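Local structure of type VI immunity protein Atu4351 (Agrobacterium fabrum, 6ITW) at residues Leu41-Ile44 against Arg45-Leu49; Gly50-Gln54 against Gly55-Phe59; Val114-Arg117 against Gly118-Lys121; Ile139-Glu142 against Ser143-Ala146; Ile199-Ala203 against Gly204-Leu208. The protein probably acts as the antitoxin of a type VI secretion effector-immunity pair, protecting its own cell from the matching toxin. One frame throughout, in Å; residues are numbered along the deposited sequence.

Overall arrangement
The five contacts are all local, each within one run of chain. Interactions 1 and 2 follow each other: the end of helix 38-47 leads into the hairpin of strands 49-52 and 57-59, and F43, I44 and L49 pack on F59. Interaction 2 is the most buried, with aromatic packing beside strand bonds. Interaction 1 is partly buried and adds a salt bridge. Interaction 4 is a surface turn tied to the hairpin by Y56. Interactions 3 and 5, a surface contact and a water-bridged, partly buried turn, meet where strands 113-116 and 207-209 pair, far from the hairpin but in the same sheet.

Interaction 1. Residues Leu41-Ile44 against Arg45-Leu49; sequences LDFI and RHAGL
D42 and R45 form a salt bridge one turn apart on helix 38-47, close to its C-terminal end within the GAD-like domain. R45 NH1 donates to D42 OD1 at 2.7 Å. The oxygen is met on its anti side, and it lies near the guanidinium plane. The carboxylate and guanidinium planes are 44° apart. R45 leaves the backbone extended and bends at chi3 (-72°), which turns its end back to D42. Its NE makes a second salt bridge with E26.

The carbonyl O of D42 takes two donors from H46. H46 N bonds to D42 O at 3.0 Å, the usual helical bond, and H46 ND1 reaches D42 O at 3.3 Å from the opposite face of its plane. This second bond ties the imidazole to the backbone by its edge.

Other backbone bonds run R45 N to L41 O and A47 N to F43 O. G48 N bonds to I44 O at 2.7 Å. G48 has positive phi (73°), and there the chain leaves the helix for strand 49-52.

The apolar contacts are made by F43 with A47 and by I44 with L49. A47 CB sits over one face of the F43 ring, toward its rim. F43 also stacks with Y8. Beyond the turn, L49 folds back on I44, and L49 CD2 comes to 3.8 Å from I44 CG2.

Interaction 2. Residues Gly50-Gln54 against Gly55-Phe59; sequences GIWKQ and GYFQF
W52 and F57 form the antiparallel hydrogen-bonded pair next to a tight turn. W52 N donates to F57 O at 3.0 Å, almost straight (174°). Further from the turn, F59 N donates to G50 O, also at 3.0 Å. The same G50 oxygen receives a CA-H contact from Q58. I51 and Q58 are the non-hydrogen-bonded pair between these bonds, and their side chains lie side by side.

W52 O accepts G55 N at 2.9 Å, with the donor above the carbonyl plane. Y56 N makes a weak bond to K53 O. K53, Q54 and G55 all have positive phi, which turns the chain round. I51 CG2 packs close to the backbone of G55.

Buried polar ends are satisfied from outside the hairpin. W52 NE1 donates to G16 O. Y56 OH bonds to A141 O. Q58 OE1 accepts from G168 N, and Q58 NE2 donates to Q169 O.

W52 and F57 are on one face of the sheet, and the F59 ring meets W52 there. F59 points its edge at one face of the W52 six-membered ring, a T-shaped pair with planes at 76°. F59 CZ is 3.6 Å from W52 CZ3. V136 of helix 128-137 touches both rings.

The arrangement is a beta hairpin, here at the edge of the main sheet and within the GAD-like domain.

Interaction 3. Residues Val114-Arg117 against Gly118-Lys121; sequences VTCR and GLFK
R117 O collects both cross-segment hydrogen bonds. K121 N meets R117 O at 2.9 Å, nearly straight (166°). F120 N reaches R117 O at 3.3 Å from well above the carbonyl plane. The two donors together hold the carbonyl of R117 and close one turn of chain. Residues R117 to F120 all have negative phi and psi, so the chain coils briefly here.

The apolar contact is made by C116 and L119. L119 CD1 lies 4.0 Å from C116 CB. The CB atoms of the two residues are equally close. C116 SG is anti to the backbone N (chi1 -153°), beside the carbonyl carbon, and lies 4.0 Å from L119 N.

The turn is the exit from strand 113-116, which pairs in parallel with strand 207-209 in the main mixed sheet. L119 and F120 both rest on L208 of that neighbouring strand. The F120 ring also has the CB of L119 over one face, offset toward the rim.

The charged groups lie at the surface. R117 NH1 and K121 NZ are 6.3 Å apart, like charges that do not touch. R117 packs against T211 in the loop after strand 207-209.

Interaction 4. Residues Ile139-Glu142 against Ser143-Ala146; sequences IDAE and SFDA
A141 O and E142 O accept F144 N and D145 N in turn, two i-to-i+3 bonds that form a short 3-10 turn. F144 N is 3.1 Å from A141 O, and D145 N is 2.9 Å from E142 O. In both, the donor stands well above the carbonyl plane. The turn lies in the loop between helix 128-137 and helix 155-162.

F144 is the main side chain of the contact. Its CG is anti to the carbonyl carbon (chi1 -65°), which lays the ring back along the chain toward I139. F144 CD2 is 3.6 Å from I139 O, and F144 CE2 approaches I139 CA. A141 CB packs 4.1 Å from F144 CD2. The OG of S143 lies over one ring face, offset toward the rim. That OG also touches A141 CB. S143 OG stands between its backbone N and carbonyl carbon (chi1 65°), which brings it near both A141 CB and the ring face.

The turn is also fixed from outside. A141 O takes a second hydrogen bond, from Y56 OH of the hairpin. D140 OD2 makes a salt bridge with R14, and S143 O accepts a bond from K94.

D145 ends the turn. E142 OE1 and D145 OD2 are 6.8 Å apart. D145 OD1 accepts from backbone N-H groups. F155 N, at the start of helix 155-162, is one of them. The other firm bond is local: A146 N donates to the anti lone pair of D145 OD1 at 2.9 Å.

Interaction 5. Residues Ile199-Ala203 against Gly204-Leu208; sequences IAAQA and GPFTL
F206 has its CG anti to the carbonyl carbon (chi1 -75°), and this swings the ring back toward A201. G204 has positive phi (110°), where the chain turns between A203 and P205. The ring meets A201 by its edge. F206 CE1 is 3.9 Å from both A201 O and A201 CA, which lies in the ring plane. F206 CZ comes to 4.4 Å from A201 CB. The ring also stacks with H112 and touches A72 of helix 66-73, while A201 rests on L71 of that helix.

A water joins the two sides. It donates to A201 O at 2.6 Å and to G204 O at 2.8 Å. It sits near the plane of the F206 ring, at its edge. The bridge links two carbonyls that have no direct bond to each other.

The direct backbone link is slight. G204 N makes a weak bond to Q202 O at 3.2 Å. Just before it, A203 N bonds to A200 O and closes a type I beta turn. Q202 NE2 turns back to T198 O.

The whole is a helix-to-strand connection: helix 193-200 unwinds through the type I turn, and the chain passes into strand 207-209 of the main mixed sheet.

Interaction 1. Residues Leu41-Ile44 against Arg45-Leu49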
loop_
_atom_site.group_PDB
_atom_site.type_symbol
_atom_site.label_atom_id
_atom_site.label_comp_id
_atom_site.label_asym_id
_atom_site.label_seq_id
_atom_site.Cartn_x
_atom_site.Cartn_y
_atom_site.Cartn_z
ATOM N N LEU A 41 5.108 5.256 14.571
ATOM C CA LEU A 41 4.995 4.067 15.414
ATOM C C LEU A 41 4.206 4.376 16.682
ATOM O O LEU A 41 3.415 3.548 17.151
ATOM C CB LEU A 41 6.379 3.521 15.751
ATOM C CG LEU A 41 7.159 2.893 14.594
ATOM C CD1 LEU A 41 8.599 2.560 15.036
ATOM C CD2 LEU A 41 6.434 1.642 14.061
ATOM N N ASP A 42 4.382 5.576 17.232
ATOM C CA ASP A 42 3.615 5.946 18.411
ATOM C C ASP A 42 2.129 6.093 18.085
ATOM O O ASP A 42 1.273 5.670 18.872
ATOM C CB ASP A 42 4.175 7.230 19.025
ATOM C CG ASP A 42 3.670 7.444 20.450
ATOM O OD1 ASP A 42 3.729 6.468 21.242
ATOM O OD2 ASP A 42 3.199 8.563 20.772
ATOM N N PHE A 43 1.804 6.673 16.929
ATOM C CA PHE A 43 0.426 6.646 16.441
ATOM C C PHE A 43 -0.151 5.220 16.466
ATOM O O PHE A 43 -1.224 4.977 17.040
ATOM C CB PHE A 43 0.376 7.249 15.036
ATOM C CG PHE A 43 -0.952 7.110 14.363
ATOM C CD1 PHE A 43 -2.061 7.807 14.832
ATOM C CD2 PHE A 43 -1.100 6.274 13.259
ATOM C CE1 PHE A 43 -3.302 7.681 14.204
ATOM C CE2 PHE A 43 -2.326 6.148 12.608
ATOM C CZ PHE A 43 -3.433 6.849 13.081
ATOM N N ILE A 44 0.579 4.252 15.903
ATOM C CA ILE A 44 0.096 2.871 15.882
ATOM C C ILE A 44 0.005 2.294 17.295
ATOM O O ILE A 44 -0.925 1.534 17.619
ATOM C CB ILE A 44 1.006 2.016 14.988
ATOM C CG1 ILE A 44 0.915 2.517 13.554
ATOM C CG2 ILE A 44 0.623 0.545 15.094
ATOM C CD1 ILE A 44 -0.489 2.627 13.044
ATOM N N ARG A 45 0.981 2.618 18.146
ATOM C CA ARG A 45 0.945 2.146 19.528
ATOM C C ARG A 45 -0.358 2.553 20.213
ATOM O O ARG A 45 -0.952 1.771 20.961
ATOM C CB ARG A 45 2.152 2.694 20.298
ATOM C CG ARG A 45 2.150 2.359 21.787
ATOM C CD ARG A 45 3.303 3.066 22.542
ATOM N NE ARG A 45 4.585 2.458 22.215
ATOM C CZ ARG A 45 5.534 3.045 21.494
ATOM N NH1 ARG A 45 5.363 4.275 21.026
ATOM N NH2 ARG A 45 6.658 2.392 21.237
ATOM N N HIS A 46 -0.829 3.767 19.938
ATOM C CA HIS A 46 -2.065 4.255 20.526
ATOM C C HIS A 46 -3.296 3.735 19.793
ATOM O O HIS A 46 -4.212 3.175 20.414
ATOM C CB HIS A 46 -2.049 5.779 20.521
ATOM C CG HIS A 46 -1.344 6.364 21.699
ATOM N ND1 HIS A 46 -0.033 6.788 21.648
ATOM C CD2 HIS A 46 -1.763 6.581 22.970
ATOM C CE1 HIS A 46 0.322 7.249 22.833
ATOM N NE2 HIS A 46 -0.710 7.138 23.650
ATOM N N ALA A 47 -3.351 3.925 18.477
ATOM C CA ALA A 47 -4.587 3.640 17.762
ATOM C C ALA A 47 -4.714 2.183 17.348
ATOM O O ALA A 47 -5.816 1.757 16.994
ATOM C CB ALA A 47 -4.714 4.546 16.531
ATOM N N GLY A 48 -3.634 1.403 17.405
ATOM C CA GLY A 48 -3.684 0.075 16.832
ATOM C C GLY A 48 -3.686 0.109 15.307
ATOM O O GLY A 48 -3.365 1.116 14.674
ATOM N N LEU A 49 -4.066 -1.029 14.723
ATOM C CA LEU A 49 -4.033 -1.276 13.278
ATOM C C LEU A 49 -5.452 -1.537 12.794
ATOM O O LEU A 49 -5.906 -2.682 12.824
ATOM C CB LEU A 49 -3.160 -2.460 12.951
ATOM C CG LEU A 49 -1.677 -2.411 13.266
ATOM C CD1 LEU A 49 -1.126 -3.834 13.188
ATOM C CD2 LEU A 49 -0.985 -1.463 12.287
#

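Interaction 2. Residues Gly50-Gln54 against Gly55-Phe59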
loop_
_atom_site.group_PDB
_atom_site.type_symbol
_atom_site.label_atom_id
_atom_site.label_comp_id
_atom_site.label_asym_id
_atom_site.label_seq_id
_atom_site.Cartn_x
_atom_site.Cartn_y
_atom_site.Cartn_z
ATOM N N GLY A 50 -6.138 -0.497 12.328
ATOM C CA GLY A 50 -7.536 -0.645 11.968
ATOM C C GLY A 50 -7.935 -0.123 10.601
ATOM O O GLY A 50 -7.088 0.122 9.726
ATOM N N ILE A 51 -9.247 0.050 10.418
ATOM C CA ILE A 51 -9.860 0.344 9.126
ATOM C C ILE A 51 -10.391 1.771 9.129
ATOM O O ILE A 51 -10.905 2.249 10.149
ATOM C CB ILE A 51 -10.987 -0.658 8.819
ATOM C CG1 ILE A 51 -10.414 -2.054 8.609
ATOM C CG2 ILE A 51 -11.754 -0.229 7.574
ATOM C CD1 ILE A 51 -11.472 -3.138 8.360
ATOM N N TRP A 52 -10.232 2.461 7.996
ATOM C CA TRP A 52 -10.775 3.790 7.753
ATOM C C TRP A 52 -11.719 3.755 6.554
ATOM O O TRP A 52 -11.607 2.882 5.680
ATOM C CB TRP A 52 -9.642 4.802 7.490
ATOM C CG TRP A 52 -9.090 5.461 8.732
ATOM C CD1 TRP A 52 -9.682 5.525 9.968
ATOM C CD2 TRP A 52 -7.835 6.154 8.854
ATOM N NE1 TRP A 52 -8.870 6.214 10.851
ATOM C CE2 TRP A 52 -7.734 6.611 10.191
ATOM C CE3 TRP A 52 -6.790 6.433 7.961
ATOM C CZ2 TRP A 52 -6.627 7.331 10.656
ATOM C CZ3 TRP A 52 -5.693 7.143 8.426
ATOM C CH2 TRP A 52 -5.616 7.581 9.762
ATOM N N LYS A 53 -12.669 4.700 6.523
ATOM C CA LYS A 53 -13.558 4.920 5.364
ATOM C C LYS A 53 -14.210 3.621 4.888
ATOM O O LYS A 53 -14.345 3.364 3.690
ATOM C CB LYS A 53 -12.794 5.582 4.222
ATOM C CG LYS A 53 -12.126 6.910 4.590
ATOM C CD LYS A 53 -13.113 8.049 4.484
ATOM C CE LYS A 53 -13.441 8.385 3.022
ATOM N NZ LYS A 53 -14.897 8.723 2.854
ATOM N N GLN A 54 -14.563 2.764 5.838
ATOM C CA GLN A 54 -15.316 1.544 5.548
ATOM C C GLN A 54 -14.527 0.560 4.679
ATOM O O GLN A 54 -15.105 -0.242 3.937
ATOM C CB GLN A 54 -16.661 1.889 4.905
ATOM C CG GLN A 54 -17.553 2.814 5.772
ATOM C CD GLN A 54 -18.921 3.009 5.143
ATOM O OE1 GLN A 54 -19.709 2.057 5.021
ATOM N NE2 GLN A 54 -19.202 4.237 4.705
ATOM N N GLY A 55 -13.199 0.576 4.787
ATOM C CA GLY A 55 -12.354 -0.360 4.060
ATOM C C GLY A 55 -11.570 0.267 2.929
ATOM O O GLY A 55 -10.807 -0.439 2.263
ATOM N N TYR A 56 -11.725 1.571 2.702
ATOM C CA TYR A 56 -10.983 2.244 1.641
ATOM C C TYR A 56 -9.481 2.219 1.906
ATOM O O TYR A 56 -8.679 2.273 0.963
ATOM C CB TYR A 56 -11.494 3.679 1.514
ATOM C CG TYR A 56 -11.129 4.398 0.248
ATOM C CD1 TYR A 56 -11.953 4.326 -0.879
ATOM C CD2 TYR A 56 -9.978 5.179 0.182
ATOM C CE1 TYR A 56 -11.626 4.999 -2.051
ATOM C CE2 TYR A 56 -9.642 5.859 -0.970
ATOM C CZ TYR A 56 -10.470 5.762 -2.089
ATOM O OH TYR A 56 -10.137 6.439 -3.233
ATOM N N PHE A 57 -9.086 2.150 3.179
ATOM C CA PHE A 57 -7.701 1.968 3.592
ATOM C C PHE A 57 -7.713 1.220 4.920
ATOM O O PHE A 57 -8.632 1.373 5.723
ATOM C CB PHE A 57 -6.957 3.313 3.710
ATOM C CG PHE A 57 -5.482 3.182 4.080
ATOM C CD1 PHE A 57 -4.501 3.033 3.097
ATOM C CD2 PHE A 57 -5.079 3.231 5.411
ATOM C CE1 PHE A 57 -3.149 2.934 3.441
ATOM C CE2 PHE A 57 -3.739 3.119 5.767
ATOM C CZ PHE A 57 -2.769 2.971 4.783
ATOM N N GLN A 58 -6.718 0.376 5.129
ATOM C CA GLN A 58 -6.553 -0.310 6.396
ATOM C C GLN A 58 -5.068 -0.366 6.698
ATOM O O GLN A 58 -4.248 -0.407 5.779
ATOM C CB GLN A 58 -7.132 -1.726 6.376
ATOM C CG GLN A 58 -6.438 -2.665 5.416
ATOM C CD GLN A 58 -7.195 -3.959 5.237
ATOM O OE1 GLN A 58 -6.894 -4.960 5.895
ATOM N NE2 GLN A 58 -8.196 -3.951 4.339
ATOM N N PHE A 59 -4.726 -0.334 7.985
ATOM C CA PHE A 59 -3.339 -0.464 8.399
ATOM C C PHE A 59 -3.042 -1.928 8.649
ATOM O O PHE A 59 -3.940 -2.721 8.970
ATOM C CB PHE A 59 -3.043 0.337 9.668
ATOM C CG PHE A 59 -3.127 1.814 9.489
ATOM C CD1 PHE A 59 -4.345 2.485 9.661
ATOM C CD2 PHE A 59 -1.993 2.549 9.157
ATOM C CE1 PHE A 59 -4.432 3.880 9.493
ATOM C CE2 PHE A 59 -2.073 3.937 8.989
ATOM C CZ PHE A 59 -3.298 4.599 9.167
#

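Interaction 3. Residues Val114-Arg117 against Gly118-Lys121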
loop_
_atom_site.group_PDB
_atom_site.type_symbol
_atom_site.label_atom_id
_atom_site.label_comp_id
_atom_site.label_asym_id
_atom_site.label_seq_id
_atom_site.Cartn_x
_atom_site.Cartn_y
_atom_site.Cartn_z
ATOM N N VAL A 114 5.085 0.056 -9.185
ATOM C CA VAL A 114 5.693 0.611 -7.986
ATOM C C VAL A 114 5.972 2.082 -8.248
ATOM O O VAL A 114 6.364 2.458 -9.356
ATOM C CB VAL A 114 6.992 -0.127 -7.585
ATOM C CG1 VAL A 114 7.608 0.501 -6.324
ATOM C CG2 VAL A 114 6.741 -1.612 -7.355
ATOM N N THR A 115 5.774 2.913 -7.230
ATOM C CA THR A 115 6.006 4.347 -7.360
ATOM C C THR A 115 6.756 4.906 -6.155
ATOM O O THR A 115 6.429 4.597 -5.009
ATOM C CB THR A 115 4.686 5.118 -7.534
ATOM O OG1 THR A 115 3.745 4.692 -6.540
ATOM C CG2 THR A 115 4.103 4.873 -8.916
ATOM N N CYS A 116 7.764 5.731 -6.423
ATOM C CA CYS A 116 8.563 6.339 -5.366
ATOM C C CYS A 116 8.964 7.763 -5.739
ATOM O O CYS A 116 9.636 7.984 -6.747
ATOM C CB CYS A 116 9.808 5.498 -5.081
ATOM S SG CYS A 116 10.444 5.655 -3.395
ATOM N N ARG A 117 8.549 8.725 -4.922
ATOM C CA ARG A 117 8.859 10.129 -5.168
ATOM C C ARG A 117 10.282 10.481 -4.750
ATOM O O ARG A 117 10.924 11.336 -5.362
ATOM C CB ARG A 117 7.860 11.032 -4.440
ATOM C CG ARG A 117 6.417 10.836 -4.873
ATOM C CD ARG A 117 5.742 12.167 -5.161
ATOM N NE ARG A 117 4.436 11.995 -5.790
ATOM C CZ ARG A 117 3.435 12.864 -5.683
ATOM N NH1 ARG A 117 3.588 13.970 -4.968
ATOM N NH2 ARG A 117 2.280 12.626 -6.290
ATOM N N GLY A 118 10.773 9.822 -3.706
ATOM C CA GLY A 118 12.122 10.073 -3.210
ATOM C C GLY A 118 13.228 9.437 -4.031
ATOM O O GLY A 118 14.388 9.828 -3.884
ATOM N N LEU A 119 12.903 8.448 -4.873
ATOM C CA LEU A 119 13.872 7.963 -5.854
ATOM C C LEU A 119 14.187 9.015 -6.909
ATOM O O LEU A 119 15.273 8.989 -7.494
ATOM C CB LEU A 119 13.354 6.707 -6.558
ATOM C CG LEU A 119 13.814 5.342 -6.071
ATOM C CD1 LEU A 119 13.136 4.250 -6.891
ATOM C CD2 LEU A 119 15.327 5.221 -6.152
ATOM N N PHE A 120 13.254 9.934 -7.180
ATOM C CA PHE A 120 13.344 10.812 -8.338
ATOM C C PHE A 120 13.450 12.299 -8.005
ATOM O O PHE A 120 13.938 13.064 -8.841
ATOM C CB PHE A 120 12.141 10.564 -9.268
ATOM C CG PHE A 120 12.024 9.137 -9.699
ATOM C CD1 PHE A 120 12.915 8.602 -10.619
ATOM C CD2 PHE A 120 11.059 8.308 -9.157
ATOM C CE1 PHE A 120 12.828 7.265 -11.007
ATOM C CE2 PHE A 120 10.966 6.966 -9.535
ATOM C CZ PHE A 120 11.849 6.450 -10.456
ATOM N N LYS A 121 12.994 12.733 -6.838
ATOM C CA LYS A 121 13.332 14.044 -6.302
ATOM C C LYS A 121 13.834 13.825 -4.884
ATOM O O LYS A 121 13.218 13.079 -4.113
ATOM C CB LYS A 121 12.137 15.007 -6.346
ATOM C CG LYS A 121 11.603 15.465 -4.991
ATOM C CD LYS A 121 10.490 16.500 -5.163
ATOM C CE LYS A 121 9.616 16.627 -3.913
ATOM N NZ LYS A 121 8.550 17.668 -4.077
#

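Interaction 4. Residues Ile139-Glu142 against Ser143-Ala146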
loop_
_atom_site.group_PDB
_atom_site.type_symbol
_atom_site.label_atom_id
_atom_site.label_comp_id
_atom_site.label_asym_id
_atom_site.label_seq_id
_atom_site.Cartn_x
_atom_site.Cartn_y
_atom_site.Cartn_z
ATOM N N ILE A 139 -4.732 9.060 2.247
ATOM C CA ILE A 139 -5.196 7.727 1.849
ATOM C C ILE A 139 -6.614 7.752 1.283
ATOM O O ILE A 139 -7.147 6.711 0.877
ATOM C CB ILE A 139 -5.088 6.718 3.014
ATOM C CG1 ILE A 139 -5.853 7.175 4.269
ATOM C CG2 ILE A 139 -3.636 6.481 3.355
ATOM C CD1 ILE A 139 -7.366 6.959 4.235
ATOM N N ASP A 140 -7.250 8.920 1.263
ATOM C CA ASP A 140 -8.582 9.021 0.674
ATOM C C ASP A 140 -8.569 9.525 -0.771
ATOM O O ASP A 140 -9.640 9.656 -1.373
ATOM C CB ASP A 140 -9.480 9.920 1.533
ATOM C CG ASP A 140 -8.981 11.365 1.609
ATOM O OD1 ASP A 140 -7.769 11.628 1.393
ATOM O OD2 ASP A 140 -9.820 12.246 1.900
ATOM N N ALA A 141 -7.399 9.800 -1.342
ATOM C CA ALA A 141 -7.337 10.235 -2.739
ATOM C C ALA A 141 -8.007 9.216 -3.659
ATOM O O ALA A 141 -8.049 8.011 -3.370
ATOM C CB ALA A 141 -5.883 10.445 -3.179
ATOM N N GLU A 142 -8.544 9.713 -4.779
ATOM C CA GLU A 142 -9.177 8.829 -5.758
ATOM C C GLU A 142 -8.188 7.843 -6.356
ATOM O O GLU A 142 -8.587 6.767 -6.815
ATOM C CB GLU A 142 -9.803 9.633 -6.887
ATOM C CG GLU A 142 -11.005 10.446 -6.501
ATOM C CD GLU A 142 -11.592 11.173 -7.698
ATOM O OE1 GLU A 142 -11.735 10.551 -8.772
ATOM O OE2 GLU A 142 -11.878 12.380 -7.570
ATOM N N SER A 143 -6.899 8.190 -6.368
ATOM C CA SER A 143 -5.888 7.288 -6.903
ATOM C C SER A 143 -5.827 5.965 -6.143
ATOM O O SER A 143 -5.251 4.994 -6.651
ATOM C CB SER A 143 -4.519 7.969 -6.873
ATOM O OG SER A 143 -4.103 8.221 -5.531
ATOM N N PHE A 144 -6.381 5.900 -4.934
ATOM C CA PHE A 144 -6.405 4.645 -4.193
ATOM C C PHE A 144 -7.672 3.860 -4.425
ATOM O O PHE A 144 -7.781 2.736 -3.925
ATOM C CB PHE A 144 -6.222 4.890 -2.701
ATOM C CG PHE A 144 -4.890 5.439 -2.373
ATOM C CD1 PHE A 144 -3.751 4.687 -2.616
ATOM C CD2 PHE A 144 -4.754 6.710 -1.858
ATOM C CE1 PHE A 144 -2.500 5.184 -2.338
ATOM C CE2 PHE A 144 -3.502 7.217 -1.565
ATOM C CZ PHE A 144 -2.373 6.451 -1.809
ATOM N N ASP A 145 -8.620 4.427 -5.167
ATOM C CA ASP A 145 -9.758 3.668 -5.662
ATOM C C ASP A 145 -9.213 2.806 -6.795
ATOM O O ASP A 145 -7.994 2.661 -6.933
ATOM C CB ASP A 145 -10.886 4.615 -6.124
ATOM C CG ASP A 145 -12.299 4.030 -5.928
ATOM O OD1 ASP A 145 -12.549 2.838 -6.260
ATOM O OD2 ASP A 145 -13.179 4.791 -5.454
ATOM N N ALA A 146 -10.076 2.245 -7.615
ATOM C CA ALA A 146 -9.586 1.457 -8.737
ATOM C C ALA A 146 -10.634 1.509 -9.836
ATOM O O ALA A 146 -11.773 1.065 -9.626
ATOM C CB ALA A 146 -9.289 0.008 -8.322
#

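Interaction 5. Residues Ile199-Ala203 against Gly204-Leu208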
loop_
_atom_site.group_PDB
_atom_site.type_symbol
_atom_site.label_atom_id
_atom_site.label_comp_id
_atom_site.label_asym_id
_atom_site.label_seq_id
_atom_site.Cartn_x
_atom_site.Cartn_y
_atom_site.Cartn_z
ATOM N N ILE A 199 -0.042 -14.509 -4.278
ATOM C CA ILE A 199 -0.154 -14.979 -5.652
ATOM C C ILE A 199 0.222 -13.868 -6.620
ATOM O O ILE A 199 1.049 -14.053 -7.523
ATOM C CB ILE A 199 -1.577 -15.491 -5.926
ATOM C CG1 ILE A 199 -1.838 -16.770 -5.128
ATOM C CG2 ILE A 199 -1.809 -15.679 -7.444
ATOM C CD1 ILE A 199 -3.293 -17.153 -5.090
ATOM N N ALA A 200 -0.398 -12.700 -6.446
ATOM C CA ALA A 200 -0.202 -11.596 -7.374
ATOM C C ALA A 200 1.261 -11.181 -7.453
ATOM O O ALA A 200 1.786 -10.938 -8.542
ATOM C CB ALA A 200 -1.078 -10.425 -6.946
ATOM N N ALA A 201 1.946 -11.106 -6.316
ATOM C CA ALA A 201 3.310 -10.596 -6.360
ATOM C C ALA A 201 4.278 -11.569 -7.013
ATOM O O ALA A 201 5.433 -11.196 -7.253
ATOM C CB ALA A 201 3.798 -10.259 -4.953
ATOM N N GLN A 202 3.848 -12.803 -7.289
ATOM C CA GLN A 202 4.673 -13.764 -8.004
ATOM C C GLN A 202 4.202 -13.987 -9.433
ATOM O O GLN A 202 4.823 -14.761 -10.159
ATOM C CB GLN A 202 4.696 -15.106 -7.270
ATOM C CG GLN A 202 5.182 -15.055 -5.858
ATOM C CD GLN A 202 5.284 -16.448 -5.273
ATOM O OE1 GLN A 202 6.293 -17.122 -5.446
ATOM N NE2 GLN A 202 4.227 -16.897 -4.598
ATOM N N ALA A 203 3.124 -13.342 -9.850
ATOM C CA ALA A 203 2.529 -13.601 -11.163
ATOM C C ALA A 203 2.988 -12.554 -12.177
ATOM O O ALA A 203 2.185 -11.830 -12.769
ATOM C CB ALA A 203 1.000 -13.626 -11.050
ATOM N N GLY A 204 4.300 -12.458 -12.367
ATOM C CA GLY A 204 4.856 -11.470 -13.263
ATOM C C GLY A 204 5.621 -10.350 -12.576
ATOM O O GLY A 204 5.583 -10.201 -11.348
ATOM N N PRO A 205 6.319 -9.533 -13.366
ATOM C CA PRO A 205 7.172 -8.474 -12.802
ATOM C C PRO A 205 6.383 -7.211 -12.479
ATOM O O PRO A 205 5.213 -7.068 -12.825
ATOM C CB PRO A 205 8.182 -8.198 -13.927
ATOM C CG PRO A 205 7.409 -8.506 -15.177
ATOM C CD PRO A 205 6.480 -9.663 -14.826
ATOM N N PHE A 206 7.075 -6.276 -11.828
ATOM C CA PHE A 206 6.546 -4.962 -11.485
ATOM C C PHE A 206 7.334 -3.880 -12.201
ATOM O O PHE A 206 8.561 -3.956 -12.296
ATOM C CB PHE A 206 6.626 -4.701 -9.979
ATOM C CG PHE A 206 5.617 -5.444 -9.192
ATOM C CD1 PHE A 206 5.742 -6.817 -8.999
ATOM C CD2 PHE A 206 4.530 -4.778 -8.636
ATOM C CE1 PHE A 206 4.799 -7.508 -8.267
ATOM C CE2 PHE A 206 3.583 -5.459 -7.914
ATOM C CZ PHE A 206 3.712 -6.825 -7.726
ATOM N N THR A 207 6.637 -2.851 -12.664
ATOM C CA THR A 207 7.283 -1.730 -13.326
ATOM C C THR A 207 7.307 -0.520 -12.407
ATOM O O THR A 207 6.266 -0.119 -11.870
ATOM C CB THR A 207 6.583 -1.385 -14.637
ATOM O OG1 THR A 207 6.790 -2.461 -15.562
ATOM C CG2 THR A 207 7.171 -0.103 -15.221
ATOM N N LEU A 208 8.501 0.048 -12.232
ATOM C CA LEU A 208 8.692 1.258 -11.444
ATOM C C LEU A 208 8.399 2.475 -12.297
ATOM O O LEU A 208 8.891 2.585 -13.426
ATOM C CB LEU A 208 10.123 1.325 -10.915
ATOM C CG LEU A 208 10.624 2.623 -10.281
ATOM C CD1 LEU A 208 9.931 2.872 -8.950
ATOM C CD2 LEU A 208 12.134 2.532 -10.089
HETATM O O HOH W 1 7.172 -10.495 -9.098
#